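Local coordinates for protein Pcdhgb2 (Mus musculus, PDB 5SZR) that probably mediates calcium-dependent cell adhesion through its extracellular cadherin domains and may help set up and maintain specific neuronal connections in the brain, at residues A[78-83]-A[96-101]; A[281-286]-A[313-318]; A[400-405]-A[422-427]. All blocks are in the same frame, centred on the assembly; numbering follows the deposited sequence.

Contact 1: residues A[78-83]-A[96-101]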
loop_
_atom_site.group_PDB
_atom_site.type_symbol
_atom_site.label_atom_id
_atom_site.label_comp_id
_atom_site.label_asym_id
_atom_site.label_seq_id
_atom_site.Cartn_x
_atom_site.Cartn_y
_atom_site.Cartn_z
ATOM N N TYR A 78 -10.723 -64.846 -10.523
ATOM C CA TYR A 78 -11.784 -65.533 -11.243
ATOM C C TYR A 78 -11.650 -67.036 -11.048
ATOM O O TYR A 78 -10.540 -67.580 -11.066
ATOM C CB TYR A 78 -11.754 -65.216 -12.743
ATOM C CG TYR A 78 -11.970 -63.759 -13.089
ATOM C CD1 TYR A 78 -13.248 -63.249 -13.263
ATOM C CD2 TYR A 78 -10.891 -62.901 -13.266
ATOM C CE1 TYR A 78 -13.447 -61.910 -13.587
ATOM C CE2 TYR A 78 -11.077 -61.573 -13.592
ATOM C CZ TYR A 78 -12.356 -61.082 -13.749
ATOM O OH TYR A 78 -12.544 -59.763 -14.077
ATOM N N THR A 79 -12.789 -67.702 -10.874
ATOM C CA THR A 79 -12.861 -69.151 -10.738
ATOM C C THR A 79 -13.522 -69.720 -11.986
ATOM O O THR A 79 -14.687 -69.416 -12.271
ATOM C CB THR A 79 -13.637 -69.549 -9.482
ATOM O OG1 THR A 79 -12.839 -69.290 -8.322
ATOM C CG2 THR A 79 -13.993 -71.025 -9.518
ATOM N N LEU A 80 -12.781 -70.538 -12.725
ATOM C CA LEU A 80 -13.240 -71.110 -13.983
ATOM C C LEU A 80 -13.371 -72.620 -13.824
ATOM O O LEU A 80 -12.385 -73.306 -13.532
ATOM C CB LEU A 80 -12.279 -70.770 -15.124
ATOM C CG LEU A 80 -12.363 -69.388 -15.781
ATOM C CD1 LEU A 80 -11.949 -68.275 -14.827
ATOM C CD2 LEU A 80 -11.518 -69.346 -17.053
ATOM N N ASN A 81 -14.583 -73.131 -14.007
ATOM C CA ASN A 81 -14.838 -74.565 -14.017
ATOM C C ASN A 81 -15.127 -74.980 -15.451
ATOM O O ASN A 81 -16.022 -74.417 -16.092
ATOM C CB ASN A 81 -16.007 -74.923 -13.101
ATOM C CG ASN A 81 -15.818 -74.407 -11.690
ATOM O OD1 ASN A 81 -14.766 -74.596 -11.080
ATOM N ND2 ASN A 81 -16.840 -73.740 -11.164
ATOM N N VAL A 82 -14.366 -75.948 -15.954
ATOM C CA VAL A 82 -14.491 -76.423 -17.326
ATOM C C VAL A 82 -14.966 -77.869 -17.304
ATOM O O VAL A 82 -14.484 -78.684 -16.508
ATOM C CB VAL A 82 -13.165 -76.289 -18.099
ATOM C CG1 VAL A 82 -13.278 -76.922 -19.475
ATOM C CG2 VAL A 82 -12.777 -74.821 -18.226
ATOM N N GLU A 83 -15.916 -78.181 -18.179
ATOM C CA GLU A 83 -16.473 -79.520 -18.307
ATOM C C GLU A 83 -16.086 -80.083 -19.668
ATOM O O GLU A 83 -16.365 -79.463 -20.700
ATOM C CB GLU A 83 -17.992 -79.490 -18.147
ATOM C CG GLU A 83 -18.645 -80.849 -18.258
ATOM C CD GLU A 83 -20.105 -80.753 -18.644
ATOM O OE1 GLU A 83 -20.470 -79.788 -19.350
ATOM O OE2 GLU A 83 -20.885 -81.640 -18.237
ATOM N N ILE A 96 -9.850 -73.779 -12.827
ATOM C CA ILE A 96 -8.728 -72.895 -13.117
ATOM C C ILE A 96 -8.938 -71.623 -12.311
ATOM O O ILE A 96 -9.848 -70.839 -12.607
ATOM C CB ILE A 96 -8.612 -72.581 -14.611
ATOM C CG1 ILE A 96 -8.420 -73.875 -15.398
ATOM C CG2 ILE A 96 -7.462 -71.614 -14.865
ATOM C CD1 ILE A 96 -8.913 -73.794 -16.801
ATOM N N GLN A 97 -8.108 -71.418 -11.294
ATOM C CA GLN A 97 -8.211 -70.250 -10.428
ATOM C C GLN A 97 -7.291 -69.166 -10.975
ATOM O O GLN A 97 -6.063 -69.311 -10.950
ATOM C CB GLN A 97 -7.861 -70.616 -8.992
ATOM C CG GLN A 97 -8.877 -71.548 -8.373
ATOM C CD GLN A 97 -8.566 -71.883 -6.939
ATOM O OE1 GLN A 97 -8.414 -70.995 -6.098
ATOM N NE2 GLN A 97 -8.471 -73.173 -6.647
ATOM N N VAL A 98 -7.888 -68.090 -11.480
ATOM C CA VAL A 98 -7.163 -67.020 -12.152
ATOM C C VAL A 98 -6.960 -65.886 -11.160
ATOM O O VAL A 98 -7.929 -65.280 -10.683
ATOM C CB VAL A 98 -7.910 -66.533 -13.403
ATOM C CG1 VAL A 98 -7.166 -65.373 -14.043
ATOM C CG2 VAL A 98 -8.080 -67.676 -14.395
ATOM N N LYS A 99 -5.702 -65.603 -10.849
ATOM C CA LYS A 99 -5.335 -64.526 -9.942
ATOM C C LYS A 99 -4.960 -63.297 -10.759
ATOM O O LYS A 99 -4.236 -63.402 -11.754
ATOM C CB LYS A 99 -4.177 -64.959 -9.043
ATOM C CG LYS A 99 -3.581 -63.849 -8.212
ATOM C CD LYS A 99 -2.450 -64.375 -7.341
ATOM C CE LYS A 99 -1.779 -63.242 -6.578
ATOM N NZ LYS A 99 -0.660 -63.720 -5.721
ATOM N N ILE A 100 -5.474 -62.139 -10.357
ATOM C CA ILE A 100 -5.198 -60.883 -11.044
ATOM C C ILE A 100 -4.156 -60.118 -10.246
ATOM O O ILE A 100 -4.183 -60.112 -9.008
ATOM C CB ILE A 100 -6.484 -60.056 -11.230
ATOM C CG1 ILE A 100 -7.565 -60.903 -11.899
ATOM C CG2 ILE A 100 -6.208 -58.797 -12.051
ATOM C CD1 ILE A 100 -7.148 -61.491 -13.234
ATOM N N LEU A 101 -3.221 -59.488 -10.951
ATOM C CA LEU A 101 -2.160 -58.713 -10.328
ATOM C C LEU A 101 -2.458 -57.225 -10.445
ATOM O O LEU A 101 -2.897 -56.746 -11.495
ATOM C CB LEU A 101 -0.806 -59.031 -10.965
ATOM C CG LEU A 101 -0.321 -60.455 -10.695
ATOM C CD1 LEU A 101 0.993 -60.727 -11.406
ATOM C CD2 LEU A 101 -0.191 -60.688 -9.198
#
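The ring of Y78 meets I100 at its edge, near the ring plane. The methyl CD1 of I100 lies 3.9 Å from CE2 of Y78, and CG1 of I100 is also near CE2. F55 adds an edge-to-face ring contact to Y78. Two torsions explain the pose: CG of Y78 lies anti to its carbonyl carbon (chi1 -62°), and the ring is then turned almost square to the CB-CG arm (chi2 -87°). Next along the same face, the L80 and V98 side chains cross obliquely, CD1 of L80 to CG2 of V98 at 3.9 Å. The pair L80 and I96 meets through the roots of the side chains, CB to CB at 4.1 Å. V82 reaches I96 more loosely, methyl to methyl. The backbones run antiparallel, as neighbouring strands of a beta hairpin. Y78 and V98 form one hydrogen-bonded pair: N of Y78 gives to O of V98 at 2.8 Å, and N of V98 gives back to O of Y78 at 2.7 Å. L80 and I96 form the second such pair, with N of I96 bonded to O of L80 at 2.7 Å. Between them sits the non-hydrogen-bonded pair T79 and Q97, whose side chains turn to the exposed face. The hairpin belongs to the first cadherin domain of this fragment. On the inner face, V98 also packs on V12 and L14 of strand 9-15, while L80 and I96 touch I64. I100 additionally touches E16, a calcium ligand. The chemistry is therefore divided by face. Paired backbone amides join the strands, and the face of Y78, L80, I96, V98 and I100 is closed by apolar contacts, with I100 carrying that packing up to the calcium site.

Contact 2: residues A[281-286]-A[313-318]. With CA (calcium ion), chain Q; CA (calcium ion), chain P.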
loop_
_atom_site.group_PDB
_atom_site.type_symbol
_atom_site.label_atom_id
_atom_site.label_comp_id
_atom_site.label_asym_id
_atom_site.label_seq_id
_atom_site.Cartn_x
_atom_site.Cartn_y
_atom_site.Cartn_z
ATOM N N ARG A 281 -8.770 34.082 10.328
ATOM C CA ARG A 281 -8.813 35.519 10.547
ATOM C C ARG A 281 -7.764 36.187 9.674
ATOM O O ARG A 281 -6.851 35.538 9.160
ATOM C CB ARG A 281 -8.565 35.874 12.015
ATOM C CG ARG A 281 -7.157 35.536 12.486
ATOM C CD ARG A 281 -6.763 36.350 13.708
ATOM N NE ARG A 281 -7.666 36.133 14.834
ATOM C CZ ARG A 281 -7.438 36.573 16.066
ATOM N NH1 ARG A 281 -8.311 36.330 17.033
ATOM N NH2 ARG A 281 -6.332 37.255 16.331
ATOM N N ALA A 282 -7.900 37.502 9.521
ATOM C CA ALA A 282 -6.883 38.294 8.843
ATOM C C ALA A 282 -5.669 38.441 9.751
ATOM O O ALA A 282 -5.767 39.014 10.840
ATOM C CB ALA A 282 -7.441 39.665 8.465
ATOM N N PHE A 283 -4.531 37.908 9.316
ATOM C CA PHE A 283 -3.315 38.023 10.108
ATOM C C PHE A 283 -2.742 39.435 10.009
ATOM O O PHE A 283 -2.865 40.110 8.983
ATOM C CB PHE A 283 -2.281 36.997 9.651
ATOM C CG PHE A 283 -2.716 35.566 9.841
ATOM C CD1 PHE A 283 -2.316 34.585 8.950
ATOM C CD2 PHE A 283 -3.510 35.202 10.915
ATOM C CE1 PHE A 283 -2.710 33.260 9.121
ATOM C CE2 PHE A 283 -3.906 33.878 11.092
ATOM C CZ PHE A 283 -3.504 32.909 10.194
ATOM N N ASP A 284 -2.114 39.881 11.096
ATOM C CA ASP A 284 -1.491 41.200 11.185
ATOM C C ASP A 284 -0.040 40.995 11.595
ATOM O O ASP A 284 0.241 40.674 12.756
ATOM C CB ASP A 284 -2.244 42.088 12.181
ATOM C CG ASP A 284 -1.608 43.457 12.367
ATOM O OD1 ASP A 284 -0.765 43.870 11.541
ATOM O OD2 ASP A 284 -1.974 44.142 13.347
ATOM N N HIS A 285 0.877 41.170 10.638
ATOM C CA HIS A 285 2.295 40.924 10.894
ATOM C C HIS A 285 2.819 41.769 12.047
ATOM O O HIS A 285 3.751 41.357 12.748
ATOM C CB HIS A 285 3.104 41.195 9.623
ATOM C CG HIS A 285 4.588 41.166 9.825
ATOM N ND1 HIS A 285 5.330 40.009 9.721
ATOM C CD2 HIS A 285 5.469 42.152 10.114
ATOM C CE1 HIS A 285 6.604 40.283 9.942
ATOM N NE2 HIS A 285 6.715 41.577 10.183
ATOM N N GLU A 286 2.231 42.942 12.269
ATOM C CA GLU A 286 2.701 43.814 13.336
ATOM C C GLU A 286 2.317 43.302 14.722
ATOM O O GLU A 286 2.973 43.671 15.702
ATOM C CB GLU A 286 2.174 45.230 13.112
ATOM C CG GLU A 286 2.967 46.036 12.072
ATOM C CD GLU A 286 2.829 45.510 10.649
ATOM O OE1 GLU A 286 1.692 45.286 10.199
ATOM O OE2 GLU A 286 3.864 45.330 9.975
ATOM N N VAL A 313 3.767 28.558 10.820
ATOM C CA VAL A 313 3.143 29.513 9.914
ATOM C C VAL A 313 3.846 30.854 10.089
ATOM O O VAL A 313 3.879 31.405 11.196
ATOM C CB VAL A 313 1.634 29.631 10.179
ATOM C CG1 VAL A 313 1.007 30.662 9.253
ATOM C CG2 VAL A 313 0.967 28.266 10.006
ATOM N N LEU A 314 4.421 31.369 9.004
ATOM C CA LEU A 314 5.119 32.648 9.014
ATOM C C LEU A 314 4.218 33.709 8.396
ATOM O O LEU A 314 3.863 33.622 7.215
ATOM C CB LEU A 314 6.446 32.558 8.259
ATOM C CG LEU A 314 7.549 31.796 8.998
ATOM C CD1 LEU A 314 8.740 31.525 8.091
ATOM C CD2 LEU A 314 7.975 32.583 10.230
ATOM N N VAL A 315 3.837 34.694 9.199
ATOM C CA VAL A 315 2.991 35.787 8.734
ATOM C C VAL A 315 3.868 36.785 7.986
ATOM O O VAL A 315 4.819 37.337 8.551
ATOM C CB VAL A 315 2.262 36.454 9.908
ATOM C CG1 VAL A 315 1.431 37.630 9.423
ATOM C CG2 VAL A 315 1.394 35.432 10.629
ATOM N N GLY A 316 3.558 37.013 6.712
ATOM C CA GLY A 316 4.396 37.841 5.863
ATOM C C GLY A 316 4.069 39.320 6.007
ATOM O O GLY A 316 2.911 39.709 6.120
ATOM N N ASP A 317 5.112 40.141 5.994
ATOM C CA ASP A 317 4.944 41.578 6.138
ATOM C C ASP A 317 4.524 42.199 4.813
ATOM O O ASP A 317 5.139 41.943 3.774
ATOM C CB ASP A 317 6.242 42.214 6.634
ATOM C CG ASP A 317 6.109 43.708 6.863
ATOM O OD1 ASP A 317 5.015 44.155 7.268
ATOM O OD2 ASP A 317 7.101 44.435 6.635
ATOM N N ARG A 318 3.470 43.003 4.850
ATOM C CA ARG A 318 3.088 43.861 3.740
ATOM C C ARG A 318 3.278 45.321 4.129
ATOM O O ARG A 318 3.428 45.659 5.307
ATOM C CB ARG A 318 1.635 43.625 3.317
ATOM C CG ARG A 318 1.410 42.375 2.484
ATOM C CD ARG A 318 0.003 42.373 1.905
ATOM N NE ARG A 318 -0.256 41.199 1.076
ATOM C CZ ARG A 318 0.114 41.089 -0.198
ATOM N NH1 ARG A 318 -0.167 39.985 -0.879
ATOM N NH2 ARG A 318 0.768 42.083 -0.787
HETATM CA CA CA Q . 3.002 45.479 7.775
HETATM CA CA CA P . -0.509 45.075 9.530
HETATM O O HOH W 1 -0.937 47.411 10.573
HETATM O O HOH W 2 -2.816 44.417 9.530
#
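The loop 281-286 passes the end of strand 306-316 without strand pairing, and the CA atoms of H285 and D317 come within 5.5 Å. H285 carries much of the contact. Its CG lies anti to the backbone N (chi1 172°), which carries the ring over to the other segment. There ND1 donates to the backbone O of V315 at 3.0 Å. The acceptor lies in the ring plane, but the donor stands above the carbonyl plane, 43° out of it. CB of D317 sits over one face of the ring, 3.6 Å from its centroid, a CH-pi contact. The D317 carboxylate is inclined 25° to the ring. Deeper in, V315 turns CG1 to CB of F283, 3.8 Å away, and to the root of H285. With an alanine at this position instead of H285, the V315 carbonyl is likely to lose its imidazole donor, and a gap would probably open over CB of D317. One calcium ion joins the two segments; a second is bound, of the two, by 281-286 alone. E286 bends at chi2 and grips the first with both oxygens, OE2 at 2.4 Å. The same ion takes OD1 of D317 at 2.5 Å and the backbone O of R318. The second ion binds OE1 of E286, the atom both ions share, at 2.3 Å, with OD1 of D284 and two waters. OD1 of D284 also accepts from N of E286, making an Asx turn. E226 and D320 complete both sites, and D360 joins the first. S361 holds the other oxygen of D317. These ions are part of the calcium cluster at a junction between cadherin domains. OE2 of E286 and OD1 of D317 approach to 3.2 Å, a closeness that the shared calcium probably makes tolerable by offsetting their negative charge.

Contact 3: residues A[400-405]-A[422-427]. With MAN (alpha-D-mannopyranose), chain B.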
loop_
_atom_site.group_PDB
_atom_site.type_symbol
_atom_site.label_atom_id
_atom_site.label_comp_id
_atom_site.label_asym_id
_atom_site.label_seq_id
_atom_site.Cartn_x
_atom_site.Cartn_y
_atom_site.Cartn_z
ATOM N N SER A 400 18.025 84.556 -0.938
ATOM C CA SER A 400 16.911 85.085 -0.162
ATOM C C SER A 400 17.032 84.679 1.303
ATOM O O SER A 400 17.489 83.580 1.626
ATOM C CB SER A 400 15.582 84.581 -0.727
ATOM O OG SER A 400 15.588 84.580 -2.143
ATOM N N ALA A 401 16.609 85.578 2.194
ATOM C CA ALA A 401 16.634 85.268 3.620
ATOM C C ALA A 401 15.642 84.161 3.963
ATOM O O ALA A 401 15.942 83.284 4.783
ATOM C CB ALA A 401 16.342 86.526 4.438
ATOM N N ARG A 402 14.459 84.186 3.353
ATOM C CA ARG A 402 13.446 83.162 3.576
ATOM C C ARG A 402 13.626 82.031 2.573
ATOM O O ARG A 402 13.684 82.271 1.363
ATOM C CB ARG A 402 12.038 83.745 3.448
ATOM C CG ARG A 402 11.667 84.785 4.495
ATOM C CD ARG A 402 10.170 85.055 4.448
ATOM N NE ARG A 402 9.413 83.803 4.511
ATOM C CZ ARG A 402 8.696 83.410 5.559
ATOM N NH1 ARG A 402 8.616 84.184 6.635
ATOM N NH2 ARG A 402 8.047 82.251 5.525
ATOM N N GLN A 403 13.701 80.802 3.079
ATOM C CA GLN A 403 13.858 79.617 2.252
ATOM C C GLN A 403 12.779 78.603 2.601
ATOM O O GLN A 403 12.271 78.575 3.726
ATOM C CB GLN A 403 15.245 78.989 2.431
ATOM C CG GLN A 403 16.383 79.879 1.967
ATOM C CD GLN A 403 16.499 79.922 0.459
ATOM O OE1 GLN A 403 16.051 79.004 -0.233
ATOM N NE2 GLN A 403 17.102 80.985 -0.061
ATOM N N ARG A 404 12.434 77.765 1.630
ATOM C CA ARG A 404 11.369 76.789 1.814
ATOM C C ARG A 404 11.745 75.472 1.155
ATOM O O ARG A 404 12.128 75.450 -0.019
ATOM C CB ARG A 404 10.051 77.306 1.237
ATOM C CG ARG A 404 8.944 76.273 1.195
ATOM C CD ARG A 404 7.713 76.857 0.527
ATOM N NE ARG A 404 6.614 75.903 0.456
ATOM C CZ ARG A 404 6.519 74.939 -0.454
ATOM N NH1 ARG A 404 5.476 74.122 -0.443
ATOM N NH2 ARG A 404 7.469 74.786 -1.370
ATOM N N LEU A 405 11.627 74.382 1.916
ATOM C CA LEU A 405 11.864 73.027 1.436
ATOM C C LEU A 405 10.608 72.190 1.639
ATOM O O LEU A 405 10.010 72.218 2.721
ATOM C CB LEU A 405 13.029 72.361 2.177
ATOM C CG LEU A 405 14.493 72.756 1.988
ATOM C CD1 LEU A 405 15.359 71.803 2.795
ATOM C CD2 LEU A 405 14.899 72.724 0.533
ATOM N N THR A 422 6.693 70.539 5.131
ATOM C CA THR A 422 7.239 71.780 4.596
ATOM C C THR A 422 8.095 72.453 5.660
ATOM O O THR A 422 7.631 72.695 6.778
ATOM C CB THR A 422 6.134 72.734 4.142
ATOM O OG1 THR A 422 5.396 72.144 3.069
ATOM C CG2 THR A 422 6.742 74.037 3.659
ATOM N N LEU A 423 9.337 72.749 5.311
ATOM C CA LEU A 423 10.299 73.332 6.236
ATOM C C LEU A 423 10.584 74.753 5.783
ATOM O O LEU A 423 11.228 74.958 4.749
ATOM C CB LEU A 423 11.587 72.515 6.279
ATOM C CG LEU A 423 11.501 71.023 6.585
ATOM C CD1 LEU A 423 12.899 70.437 6.555
ATOM C CD2 LEU A 423 10.845 70.791 7.931
ATOM N N HIS A 424 10.097 75.727 6.549
ATOM C CA HIS A 424 10.423 77.129 6.333
ATOM C C HIS A 424 11.731 77.420 7.057
ATOM O O HIS A 424 11.782 77.414 8.291
ATOM C CB HIS A 424 9.303 78.038 6.836
ATOM C CG HIS A 424 7.974 77.770 6.199
ATOM N ND1 HIS A 424 7.726 78.012 4.865
ATOM C CD2 HIS A 424 6.816 77.298 6.718
ATOM C CE1 HIS A 424 6.475 77.691 4.587
ATOM N NE2 HIS A 424 5.900 77.257 5.694
ATOM N N LEU A 425 12.790 77.659 6.293
ATOM C CA LEU A 425 14.104 77.975 6.840
ATOM C C LEU A 425 14.394 79.445 6.560
ATOM O O LEU A 425 14.453 79.861 5.399
ATOM C CB LEU A 425 15.175 77.070 6.233
ATOM C CG LEU A 425 14.764 75.600 6.118
ATOM C CD1 LEU A 425 15.863 74.768 5.476
ATOM C CD2 LEU A 425 14.381 75.030 7.476
ATOM N N ILE A 426 14.563 80.229 7.621
ATOM C CA ILE A 426 14.689 81.679 7.520
ATOM C C ILE A 426 16.007 82.093 8.153
ATOM O O ILE A 426 16.216 81.886 9.356
ATOM C CB ILE A 426 13.510 82.395 8.193
ATOM C CG1 ILE A 426 12.189 81.899 7.602
ATOM C CG2 ILE A 426 13.645 83.906 8.046
ATOM C CD1 ILE A 426 10.990 82.629 8.138
ATOM N N PHE A 427 16.890 82.682 7.351
ATOM C CA PHE A 427 18.179 83.135 7.848
ATOM C C PHE A 427 18.027 84.405 8.669
ATOM O O PHE A 427 17.301 85.328 8.291
ATOM C CB PHE A 427 19.147 83.382 6.693
ATOM C CG PHE A 427 19.691 82.125 6.085
ATOM C CD1 PHE A 427 20.706 81.421 6.711
ATOM C CD2 PHE A 427 19.190 81.646 4.887
ATOM C CE1 PHE A 427 21.208 80.261 6.151
ATOM C CE2 PHE A 427 19.692 80.494 4.325
ATOM C CZ PHE A 427 20.701 79.801 4.960
HETATM C C1 MAN B . 4.040 71.930 3.506
HETATM C C2 MAN B . 3.376 71.144 2.375
HETATM C C3 MAN B . 3.174 72.069 1.170
HETATM C C4 MAN B . 2.371 73.318 1.565
HETATM C C5 MAN B . 3.045 74.055 2.737
HETATM C C6 MAN B . 2.164 75.169 3.298
HETATM O O2 MAN B . 2.070 70.696 2.762
HETATM O O3 MAN B . 2.544 71.405 0.075
HETATM O O4 MAN B . 2.285 74.199 0.456
HETATM O O5 MAN B . 3.335 73.124 3.833
HETATM O O6 MAN B . 2.886 75.862 4.316
HETATM O O HOH W 3 9.408 79.756 3.662
#
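CG of R402 and CG1 of I426 both lie anti to their carbonyl carbons (chi1 -65° and -55°), which lets these paired side chains run side by side. R402 then bends at chi3, and its guanidinium presents one face to CD1 of I426, offset toward the rim, with NH1 3.2 Å from that methyl. R404 takes the other course. It stays extended from CG to NE, and NE passes 3.7 Å from CG2 of T422. Its NH1 makes a weak hydrogen bond of 3.3 Å to O4 of the mannose, which is bonded covalently to OG1 of T422. NH2 is held by Q373, and the sugar is also hydrogen-bonded to OD2 of D333. H424, paired across the strands with R404, lies near both arginines. A water lies 2.7 Å from ND1 of H424; it donates to O of Q403 and weakly accepts from NH2 of R402. On the opposite face CD1 of L405 touches CD1 of L425 at 4.0 Å, and CG of Q403 touches CE2 of F427 obliquely. The amide of Q403 turns back to the loop just before its strand, NE2 donating to O of S400, while S375 takes up its OE1. The strands form an antiparallel hairpin, with Q403-L425 and L405-L423 as hydrogen-bonded pairs. F380 and V389 cover L405 and L425, and V389 also L423, as in a cadherin beta sandwich. The contact thus sets a mainly apolar inner face, into which the bonded amide of Q403 is set, against a more polar outer one, where arginine and histidine groups gather beside water and an O-linked mannose.

The three contacts lie in series along an elongated chain, in three different cadherin domains, and none touches another. Contacts 1 and 3 hold equivalent elements: the last two strands of their domains, paired as an antiparallel hairpin. Contact 1 is the more buried, and its side chains meet almost wholly through apolar atoms. Contact 3 has a core face that is mostly apolar but takes in a buried glutamine, and a polar outer face with a sugar. Contact 2 is different in kind. It joins a loop to a strand end, and metal ligands replace the ladder of backbone bonds. Its centre is about 43 Å from that of contact 3 and 110 Å from that of contact 1.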